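Side-chain contacts in PadR family transcriptional regulator (Listeria monocytogenes, PDB 6ABQ), which probably binds DNA as a PadR-family transcription factor through a winged helix-turn-helix domain, with its regulatory activity responding to a ligand: residues G29-Y32 with G33-T37; E50-V53 with Y54-L57; K71-E74 with L75-R79. One frame throughout, in Å; residues are numbered along the deposited sequence.

Contact 1: residues G29-Y32 with G33-T37; sequences GETY and GYEIT
The hydroxyl of T31 donates to the carboxylate of E35 four residues onward, in the first turn of helix 33-42, OG1 to OE1 at 2.7 Å, using the lone pair of OE1 that faces away from OE2. A water gives one hydrogen to OE1 of E35 at 2.9 Å and the other to the backbone O of E30. R25 of helix 17-27 adds a salt bridge to OE1, probably stabilising the ionised carboxylate. The carboxylate thus ties the preceding loop to this helix, probably the first of a helix-turn-helix pair.

E35 also covers Y32, its CB over the middle of one ring face, 3.9 Å from the centroid, as a CH-pi contact. The glutamate chain runs at about a right angle to the tyrosine side chain, and its carboxylate plane is inclined only 29° to the ring. With CG placed between the backbone N and carbonyl carbon (chi1 45°), Y32 folds its ring back over the helix start. Y32 occupies the N-cap position, and its O accepts from I36 N at 2.9 Å. The other branch of T31, its methyl CG2, meets CG1 of I36 at 3.6 Å. G33 O is gripped twice by T37, whose N and OG1 arrive from opposite faces of the carbonyl plane.

F81 of strand 78-84 meets the Y32 ring edge-to-face, and T31 shares backbone hydrogen bonding with Y82. I36 reaches inward to I22 of helix 17-27 and L57 of helix 50-62, so the start of helix 33-42 lies between the hairpin and these two helices.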
ATOM      1  N   GLY B  29       4.663  17.529  15.199  1.00 16.22           N
ATOM      2  CA  GLY B  29       3.995  18.342  16.223  1.00 16.50           C
ATOM      3  C   GLY B  29       2.605  17.823  16.554  1.00 14.40           C
ATOM      4  O   GLY B  29       1.957  17.191  15.708  1.00 12.84           O
ATOM      5  N   GLU B  30       2.154  18.100  17.783  1.00 14.92           N
ATOM      6  CA  GLU B  30       0.824  17.702  18.280  1.00 13.86           C
ATOM      7  C   GLU B  30      -0.284  18.066  17.286  1.00 13.28           C
ATOM      8  O   GLU B  30      -0.334  19.190  16.775  1.00 14.62           O
ATOM      9  CB  GLU B  30       0.539  18.291  19.682  1.00 15.64           C
ATOM     10  CG  GLU B  30       0.650  19.815  19.785  1.00 18.19           C
ATOM     11  CD  GLU B  30       0.195  20.398  21.114  1.00 20.54           C
ATOM     12  OE1 GLU B  30      -0.050  19.646  22.078  1.00 20.34           O
ATOM     13  OE2 GLU B  30       0.097  21.643  21.205  1.00 23.22           O
ATOM     14  N   THR B  31      -1.149  17.099  17.000  1.00 11.79           N
ATOM     15  CA  THR B  31      -2.187  17.269  15.982  1.00 11.46           C
ATOM     16  C   THR B  31      -3.398  16.387  16.288  1.00 10.98           C
ATOM     17  O   THR B  31      -3.339  15.520  17.164  1.00 10.78           O
ATOM     18  CB  THR B  31      -1.617  17.089  14.533  1.00 10.82           C
ATOM     19  OG1 THR B  31      -2.620  17.397  13.566  1.00 11.01           O
ATOM     20  CG2 THR B  31      -1.042  15.675  14.283  1.00  9.63           C
ATOM     21  N   TYR B  32      -4.495  16.628  15.578  1.00 11.36           N
ATOM     22  CA  TYR B  32      -5.744  15.898  15.793  1.00 11.72           C
ATOM     23  C   TYR B  32      -6.286  15.324  14.489  1.00 11.21           C
ATOM     24  O   TYR B  32      -5.882  15.754  13.408  1.00 10.88           O
ATOM     25  CB  TYR B  32      -6.782  16.790  16.495  1.00 13.96           C
ATOM     26  CG  TYR B  32      -6.909  18.188  15.937  1.00 15.38           C
ATOM     27  CD1 TYR B  32      -6.040  19.208  16.343  1.00 16.25           C
ATOM     28  CD2 TYR B  32      -7.911  18.501  15.010  1.00 16.47           C
ATOM     29  CE1 TYR B  32      -6.153  20.491  15.834  1.00 18.27           C
ATOM     30  CE2 TYR B  32      -8.038  19.786  14.500  1.00 18.40           C
ATOM     31  CZ  TYR B  32      -7.158  20.776  14.915  1.00 19.35           C
ATOM     32  OH  TYR B  32      -7.277  22.049  14.413  1.00 21.93           O
ATOM     33  N   GLY B  33      -7.187  14.347  14.605  1.00 11.66           N
ATOM     34  CA  GLY B  33      -7.774  13.640  13.453  1.00 11.76           C
ATOM     35  C   GLY B  33      -8.275  14.476  12.279  1.00 12.46           C
ATOM     36  O   GLY B  33      -8.011  14.129  11.115  1.00 12.05           O
ATOM     37  N   TYR B  34      -8.998  15.560  12.569  1.00 14.05           N
ATOM     38  CA  TYR B  34      -9.457  16.465  11.516  1.00 15.32           C
ATOM     39  C   TYR B  34      -8.279  17.082  10.747  1.00 14.38           C
ATOM     40  O   TYR B  34      -8.293  17.085   9.515  1.00 14.68           O
ATOM     41  CB  TYR B  34     -10.399  17.562  12.037  1.00 18.00           C
ATOM     42  CG  TYR B  34     -10.903  18.482  10.926  1.00 19.95           C
ATOM     43  CD1 TYR B  34     -10.184  19.633  10.553  1.00 20.47           C
ATOM     44  CD2 TYR B  34     -12.081  18.187  10.234  1.00 21.81           C
ATOM     45  CE1 TYR B  34     -10.634  20.460   9.528  1.00 22.78           C
ATOM     46  CE2 TYR B  34     -12.543  19.007   9.212  1.00 24.00           C
ATOM     47  CZ  TYR B  34     -11.819  20.144   8.867  1.00 24.47           C
ATOM     48  OH  TYR B  34     -12.278  20.944   7.854  1.00 27.15           O
ATOM     49  N   GLU B  35      -7.281  17.585  11.482  1.00 13.75           N
ATOM     50  CA  GLU B  35      -6.076  18.195  10.901  1.00 13.51           C
ATOM     51  C   GLU B  35      -5.209  17.202  10.102  1.00 12.03           C
ATOM     52  O   GLU B  35      -4.749  17.522   9.004  1.00 12.66           O
ATOM     53  CB  GLU B  35      -5.251  18.886  11.999  1.00 13.78           C
ATOM     54  CG  GLU B  35      -4.153  19.812  11.487  1.00 14.78           C
ATOM     55  CD  GLU B  35      -3.552  20.655  12.594  1.00 16.03           C
ATOM     56  OE1 GLU B  35      -2.785  20.109  13.412  1.00 14.93           O
ATOM     57  OE2 GLU B  35      -3.843  21.867  12.643  1.00 18.60           O
ATOM     58  N   ILE B  36      -5.004  16.005  10.651  1.00 10.68           N
ATOM     59  CA  ILE B  36      -4.293  14.914   9.968  1.00  9.98           C
ATOM     60  C   ILE B  36      -4.951  14.574   8.624  1.00 10.77           C
ATOM     61  O   ILE B  36      -4.247  14.449   7.619  1.00 11.24           O
ATOM     62  CB  ILE B  36      -4.183  13.644  10.855  1.00  9.19           C
ATOM     63  CG1 ILE B  36      -3.325  13.925  12.097  1.00  8.76           C
ATOM     64  CG2 ILE B  36      -3.609  12.459  10.065  1.00  9.33           C
ATOM     65  CD1 ILE B  36      -3.605  13.017  13.285  1.00  8.59           C
ATOM     66  N   THR B  37      -6.286  14.436   8.617  1.00 11.44           N
ATOM     67  CA  THR B  37      -7.066  14.136   7.410  1.00 12.72           C
ATOM     68  C   THR B  37      -6.817  15.193   6.336  1.00 13.81           C
ATOM     69  O   THR B  37      -6.504  14.850   5.195  1.00 14.58           O
ATOM     70  CB  THR B  37      -8.592  14.047   7.692  1.00 13.98           C
ATOM     71  OG1 THR B  37      -8.836  13.183   8.802  1.00 13.53           O
ATOM     72  CG2 THR B  37      -9.351  13.522   6.479  1.00 15.66           C
TER
HETATM   73  O   HOH W   1      -2.091  21.235  15.949  1.00  4.85           O

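Contact 2: residues E50-V53 with Y54-L57; sequences EGTV and YTIL
The Y54 ring and the E50 carboxylate meet with their planes 58° apart, neither stacked nor coplanar. OE2 of E50 comes to the ring obliquely at its hydroxyl end, 3.2 Å from CZ and 3.3 Å from CE2, while CA of G51 also approaches the ring at a slant. The two side chains run side by side in the same direction, one helical turn apart, and the phenol donates from OH to OE2 of E50. At 2.5 Å this bond is very short, and its exact length should be read with caution. The extended glutamate chain brings its CG to 3.9 Å from CE2, so CG lies beside that corner of the ring and the carboxylate reaches its hydroxyl.

Y54 also donates its backbone N to E50 O at 3.0 Å, so this i to i+4 Glu-Tyr pair is joined both at the main chain and at the side-chain ends. On another flank of the helix, T52 O takes two donors. I56 N makes the usual helical bond, whereas OG1 of T55 comes in at 2.6 Å in the carbonyl plane, on a lone pair. That closer approach follows from T55 holding OG1 between its own N and carbonyl carbon (chi1 76°), which turns the hydroxyl back along the helix. On the buried flank, V53 CG1 and L57 CD1 lie side by side at 4.1 Å.

Helix 50-62, probably the second of the helix-turn-helix pair and consistent with the recognition helix of PadR proteins, turns this apolar flank to its partners: V53 packs on T37 and L57 on I36 of helix 33-42, while I56 reaches I22 and L57 reaches I26 of helix 17-27. E50 touches Y34 and T37 at the near end of helix 33-42.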
ATOM      1  N   GLU B  50     -12.163  11.648   7.451  1.00 18.44           N
ATOM      2  CA  GLU B  50     -11.886  11.820   8.877  1.00 16.88           C
ATOM      3  C   GLU B  50     -12.149  10.543   9.693  1.00 16.85           C
ATOM      4  O   GLU B  50     -11.359  10.178  10.572  1.00 15.75           O
ATOM      5  CB  GLU B  50     -12.779  12.952   9.384  1.00 17.05           C
ATOM      6  CG  GLU B  50     -12.157  13.881  10.402  1.00 15.80           C
ATOM      7  CD  GLU B  50     -13.199  14.753  11.080  1.00 16.34           C
ATOM      8  OE1 GLU B  50     -14.076  15.326  10.388  1.00 17.56           O
ATOM      9  OE2 GLU B  50     -13.146  14.850  12.320  1.00 15.78           O
ATOM     10  N   GLY B  51     -13.268   9.886   9.385  1.00 18.40           N
ATOM     11  CA  GLY B  51     -13.678   8.639  10.026  1.00 19.05           C
ATOM     12  C   GLY B  51     -12.646   7.532   9.921  1.00 18.73           C
ATOM     13  O   GLY B  51     -12.419   6.813  10.902  1.00 18.38           O
ATOM     14  N   THR B  52     -12.018   7.403   8.744  1.00 19.11           N
ATOM     15  CA  THR B  52     -10.923   6.439   8.545  1.00 19.02           C
ATOM     16  C   THR B  52      -9.706   6.792   9.418  1.00 17.12           C
ATOM     17  O   THR B  52      -9.142   5.903  10.079  1.00 16.88           O
ATOM     18  CB  THR B  52     -10.526   6.282   7.051  1.00 20.32           C
ATOM     19  OG1 THR B  52     -11.695   5.998   6.272  1.00 22.41           O
ATOM     20  CG2 THR B  52      -9.510   5.140   6.846  1.00 20.76           C
ATOM     21  N   VAL B  53      -9.329   8.077   9.430  1.00 16.09           N
ATOM     22  CA  VAL B  53      -8.193   8.564  10.237  1.00 14.69           C
ATOM     23  C   VAL B  53      -8.376   8.210  11.724  1.00 14.03           C
ATOM     24  O   VAL B  53      -7.423   7.774  12.369  1.00 13.50           O
ATOM     25  CB  VAL B  53      -7.899  10.081  10.004  1.00 14.20           C
ATOM     26  CG1 VAL B  53      -6.982  10.660  11.076  1.00 13.10           C
ATOM     27  CG2 VAL B  53      -7.267  10.295   8.634  1.00 15.08           C
ATOM     28  N   TYR B  54      -9.602   8.362  12.231  1.00 14.40           N
ATOM     29  CA  TYR B  54      -9.948   7.982  13.604  1.00 14.34           C
ATOM     30  C   TYR B  54      -9.662   6.515  13.931  1.00 14.94           C
ATOM     31  O   TYR B  54      -9.100   6.229  14.993  1.00 14.56           O
ATOM     32  CB  TYR B  54     -11.402   8.347  13.943  1.00 15.24           C
ATOM     33  CG  TYR B  54     -11.646   9.844  14.076  1.00 14.74           C
ATOM     34  CD1 TYR B  54     -10.764  10.657  14.803  1.00 13.67           C
ATOM     35  CD2 TYR B  54     -12.768  10.448  13.483  1.00 15.68           C
ATOM     36  CE1 TYR B  54     -10.980  12.024  14.926  1.00 13.55           C
ATOM     37  CE2 TYR B  54     -12.997  11.811  13.611  1.00 15.49           C
ATOM     38  CZ  TYR B  54     -12.102  12.589  14.331  1.00 14.42           C
ATOM     39  OH  TYR B  54     -12.311  13.936  14.455  1.00 14.54           O
ATOM     40  N   THR B  55     -10.020   5.606  13.012  1.00 16.14           N
ATOM     41  CA  THR B  55      -9.742   4.161  13.169  1.00 17.10           C
ATOM     42  C   THR B  55      -8.235   3.880  13.277  1.00 16.26           C
ATOM     43  O   THR B  55      -7.808   3.062  14.088  1.00 16.52           O
ATOM     44  CB  THR B  55     -10.346   3.281  12.035  1.00 18.96           C
ATOM     45  OG1 THR B  55      -9.565   3.403  10.840  1.00 18.86           O
ATOM     46  CG2 THR B  55     -11.804   3.625  11.738  1.00 20.17           C
ATOM     47  N   ILE B  56      -7.445   4.576  12.458  1.00 15.56           N
ATOM     48  CA  ILE B  56      -5.986   4.421  12.442  1.00 15.12           C
ATOM     49  C   ILE B  56      -5.364   4.975  13.730  1.00 14.03           C
ATOM     50  O   ILE B  56      -4.456   4.353  14.298  1.00 14.15           O
ATOM     51  CB  ILE B  56      -5.334   5.020  11.166  1.00 15.23           C
ATOM     52  CG1 ILE B  56      -5.864   4.286   9.916  1.00 16.82           C
ATOM     53  CG2 ILE B  56      -3.809   4.914  11.242  1.00 15.12           C
ATOM     54  CD1 ILE B  56      -5.663   5.016   8.597  1.00 17.37           C
ATOM     55  N   LEU B  57      -5.866   6.119  14.188  1.00 13.27           N
ATOM     56  CA  LEU B  57      -5.480   6.672  15.488  1.00 12.65           C
ATOM     57  C   LEU B  57      -5.757   5.702  16.648  1.00 13.25           C
ATOM     58  O   LEU B  57      -4.921   5.554  17.540  1.00 13.25           O
ATOM     59  CB  LEU B  57      -6.141   8.038  15.728  1.00 12.17           C
ATOM     60  CG  LEU B  57      -5.676   9.231  14.865  1.00 11.77           C
ATOM     61  CD1 LEU B  57      -6.546  10.447  15.123  1.00 11.65           C
ATOM     62  CD2 LEU B  57      -4.200   9.572  15.051  1.00 11.62           C
TER

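Contact 3: residues K71-E74 with L75-R79; sequences KKSE and LGPPR
S73 grips the carbonyl oxygen of P77 with two donors. Its hydroxyl OG reaches P77 O at 2.6 Å, in the carbonyl plane and on a lone pair, while its backbone N reaches the same oxygen at 2.9 Å from well above that plane. The serine holds OG between its backbone N and carbonyl carbon (chi1 65°), which swings the hydroxyl across to the returning strand. Both donors therefore come from one buried residue, which probably steadies the P77 carbonyl. The CB of S73 also rests on CG of R79 at 3.7 Å, making a small apolar contact beside the polar one.

The turn itself is type I, from S73 to G76, closed by G76 N to S73 O at 3.0 Å. G76 has a positive phi (131°), a backbone shape that glycine readily adopts. K72 bends at its third torsion (79°), bringing CE to 3.2 Å from G76 O, so the aliphatic part of the lysine lies along that carbonyl.

Beyond the turn, the two strands pair in antiparallel fashion. K71 and R79 form a hydrogen-bonded pair, with R79 N to K71 O at 2.9 Å and K71 N to R79 O at 3.2 Å. K72 and P78 form the next, non-hydrogen-bonded pair, their side chains diverging. CA of P78 makes a CA-H...O contact with K71 O. K71 continues to F81 by a cation-pi contact and to E30 by a salt bridge.

This is the tip of the two-stranded antiparallel hairpin 66-84, the wing of a winged helix-turn-helix domain, here closed by a type I turn from S73 to G76, with P77 O held by S73.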
ATOM      1  N   LYS B  71      -7.531  19.011  24.859  1.00 19.99           N
ATOM      2  CA  LYS B  71      -7.512  20.455  25.134  1.00 21.57           C
ATOM      3  C   LYS B  71      -8.256  21.208  24.032  1.00 21.12           C
ATOM      4  O   LYS B  71      -8.595  20.623  22.995  1.00 19.55           O
ATOM      5  CB  LYS B  71      -6.077  20.998  25.288  1.00 22.24           C
ATOM      6  CG  LYS B  71      -5.199  20.890  24.049  1.00 20.76           C
ATOM      7  CD  LYS B  71      -3.904  21.665  24.206  1.00 22.14           C
ATOM      8  CE  LYS B  71      -2.927  21.305  23.096  1.00 20.99           C
ATOM      9  NZ  LYS B  71      -1.697  22.148  23.135  1.00 22.77           N
ATOM     10  N   LYS B  72      -8.499  22.498  24.265  1.00 22.80           N
ATOM     11  CA  LYS B  72      -9.132  23.368  23.283  1.00 22.85           C
ATOM     12  C   LYS B  72      -8.229  23.602  22.069  1.00 21.77           C
ATOM     13  O   LYS B  72      -7.038  23.907  22.212  1.00 22.25           O
ATOM     14  CB  LYS B  72      -9.518  24.708  23.923  1.00 25.33           C
ATOM     15  CG  LYS B  72     -10.817  24.680  24.724  1.00 26.72           C
ATOM     16  CD  LYS B  72     -11.194  26.067  25.235  1.00 29.42           C
ATOM     17  CE  LYS B  72     -11.832  26.931  24.146  1.00 29.57           C
ATOM     18  NZ  LYS B  72     -11.941  28.364  24.537  1.00 32.35           N
ATOM     19  N   SER B  73      -8.804  23.431  20.881  1.00 20.66           N
ATOM     20  CA  SER B  73      -8.136  23.804  19.636  1.00 20.20           C
ATOM     21  C   SER B  73      -8.117  25.330  19.537  1.00 22.14           C
ATOM     22  O   SER B  73      -8.905  26.010  20.200  1.00 23.57           O
ATOM     23  CB  SER B  73      -8.857  23.201  18.430  1.00 18.94           C
ATOM     24  OG  SER B  73     -10.165  23.736  18.289  1.00 19.79           O
ATOM     25  N   GLU B  74      -7.228  25.854  18.702  1.00 22.50           N
ATOM     26  CA  GLU B  74      -7.130  27.305  18.480  1.00 24.65           C
ATOM     27  C   GLU B  74      -8.420  27.953  17.976  1.00 25.35           C
ATOM     28  O   GLU B  74      -8.726  29.084  18.345  1.00 27.43           O
ATOM     29  CB  GLU B  74      -5.947  27.650  17.570  1.00 25.20           C
ATOM     30  CG  GLU B  74      -4.586  27.363  18.201  1.00 25.53           C
ATOM     31  CD  GLU B  74      -4.365  28.086  19.526  1.00 27.56           C
ATOM     32  OE1 GLU B  74      -4.864  29.222  19.716  1.00 29.51           O
ATOM     33  OE2 GLU B  74      -3.676  27.519  20.384  1.00 27.48           O
ATOM     34  N   LEU B  75      -9.178  27.227  17.157  1.00 23.89           N
ATOM     35  CA  LEU B  75     -10.459  27.740  16.666  1.00 24.71           C
ATOM     36  C   LEU B  75     -11.615  27.628  17.678  1.00 25.21           C
ATOM     37  O   LEU B  75     -12.695  28.180  17.445  1.00 26.41           O
ATOM     38  CB  LEU B  75     -10.819  27.121  15.311  1.00 23.60           C
ATOM     39  CG  LEU B  75     -10.014  27.614  14.094  1.00 24.16           C
ATOM     40  CD1 LEU B  75     -10.319  26.758  12.877  1.00 23.10           C
ATOM     41  CD2 LEU B  75     -10.251  29.092  13.785  1.00 26.58           C
ATOM     42  N   GLY B  76     -11.376  26.940  18.799  1.00 24.64           N
ATOM     43  CA  GLY B  76     -12.373  26.810  19.865  1.00 25.55           C
ATOM     44  C   GLY B  76     -12.640  25.402  20.396  1.00 24.20           C
ATOM     45  O   GLY B  76     -12.317  25.129  21.543  1.00 24.61           O
ATOM     46  N   PRO B  77     -13.245  24.505  19.571  1.00 22.92           N
ATOM     47  CA  PRO B  77     -13.693  23.188  20.063  1.00 22.18           C
ATOM     48  C   PRO B  77     -12.582  22.310  20.644  1.00 20.92           C
ATOM     49  O   PRO B  77     -11.439  22.378  20.163  1.00 19.94           O
ATOM     50  CB  PRO B  77     -14.274  22.525  18.808  1.00 21.25           C
ATOM     51  CG  PRO B  77     -14.697  23.669  17.947  1.00 22.27           C
ATOM     52  CD  PRO B  77     -13.600  24.676  18.145  1.00 22.56           C
ATOM     53  N   PRO B  78     -12.904  21.491  21.678  1.00 21.28           N
ATOM     54  CA  PRO B  78     -11.891  20.563  22.193  1.00 20.25           C
ATOM     55  C   PRO B  78     -11.496  19.523  21.150  1.00 18.32           C
ATOM     56  O   PRO B  78     -12.337  19.089  20.349  1.00 18.02           O
ATOM     57  CB  PRO B  78     -12.590  19.879  23.375  1.00 21.44           C
ATOM     58  CG  PRO B  78     -13.755  20.750  23.702  1.00 23.46           C
ATOM     59  CD  PRO B  78     -14.185  21.341  22.395  1.00 22.92           C
ATOM     60  N   ARG B  79     -10.215  19.155  21.154  1.00 17.34           N
ATOM     61  CA  ARG B  79      -9.696  18.109  20.280  1.00 15.80           C
ATOM     62  C   ARG B  79      -8.802  17.169  21.067  1.00 15.46           C
ATOM     63  O   ARG B  79      -8.252  17.555  22.107  1.00 16.32           O
ATOM     64  CB  ARG B  79      -8.906  18.708  19.104  1.00 15.21           C
ATOM     65  CG  ARG B  79      -9.684  19.632  18.182  1.00 15.71           C
ATOM     66  CD  ARG B  79     -10.742  18.915  17.360  1.00 15.41           C
ATOM     67  NE  ARG B  79     -11.402  19.824  16.420  1.00 16.12           N
ATOM     68  CZ  ARG B  79     -12.207  19.434  15.433  1.00 16.23           C
ATOM     69  NH1 ARG B  79     -12.460  18.144  15.238  1.00 15.70           N
ATOM     70  NH2 ARG B  79     -12.760  20.337  14.630  1.00 17.17           N
TER

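In the fold
Contacts 1 and 2 lie on the two successive helices 33-42 and 50-62, consistent with the helix-turn-helix pair, and contact 3 is the tip of the wing. The centres of contacts 1 and 2 are about 11 Å apart, and T37 OG1 comes within 3.3 Å of V53 CG2. Contact 1 also meets contact 3, about 12 Å away between centres: E30 OE2 and K71 NZ form a salt bridge at 2.7 Å, and Y32 CD2 packs on R79 CD at 3.7 Å. Contacts 2 and 3 are about 19 Å apart between centres and barely touch. Contact 1 thus touches both of the others, joining the start of helix 33-42 to helix 50-62 and to the hairpin tip.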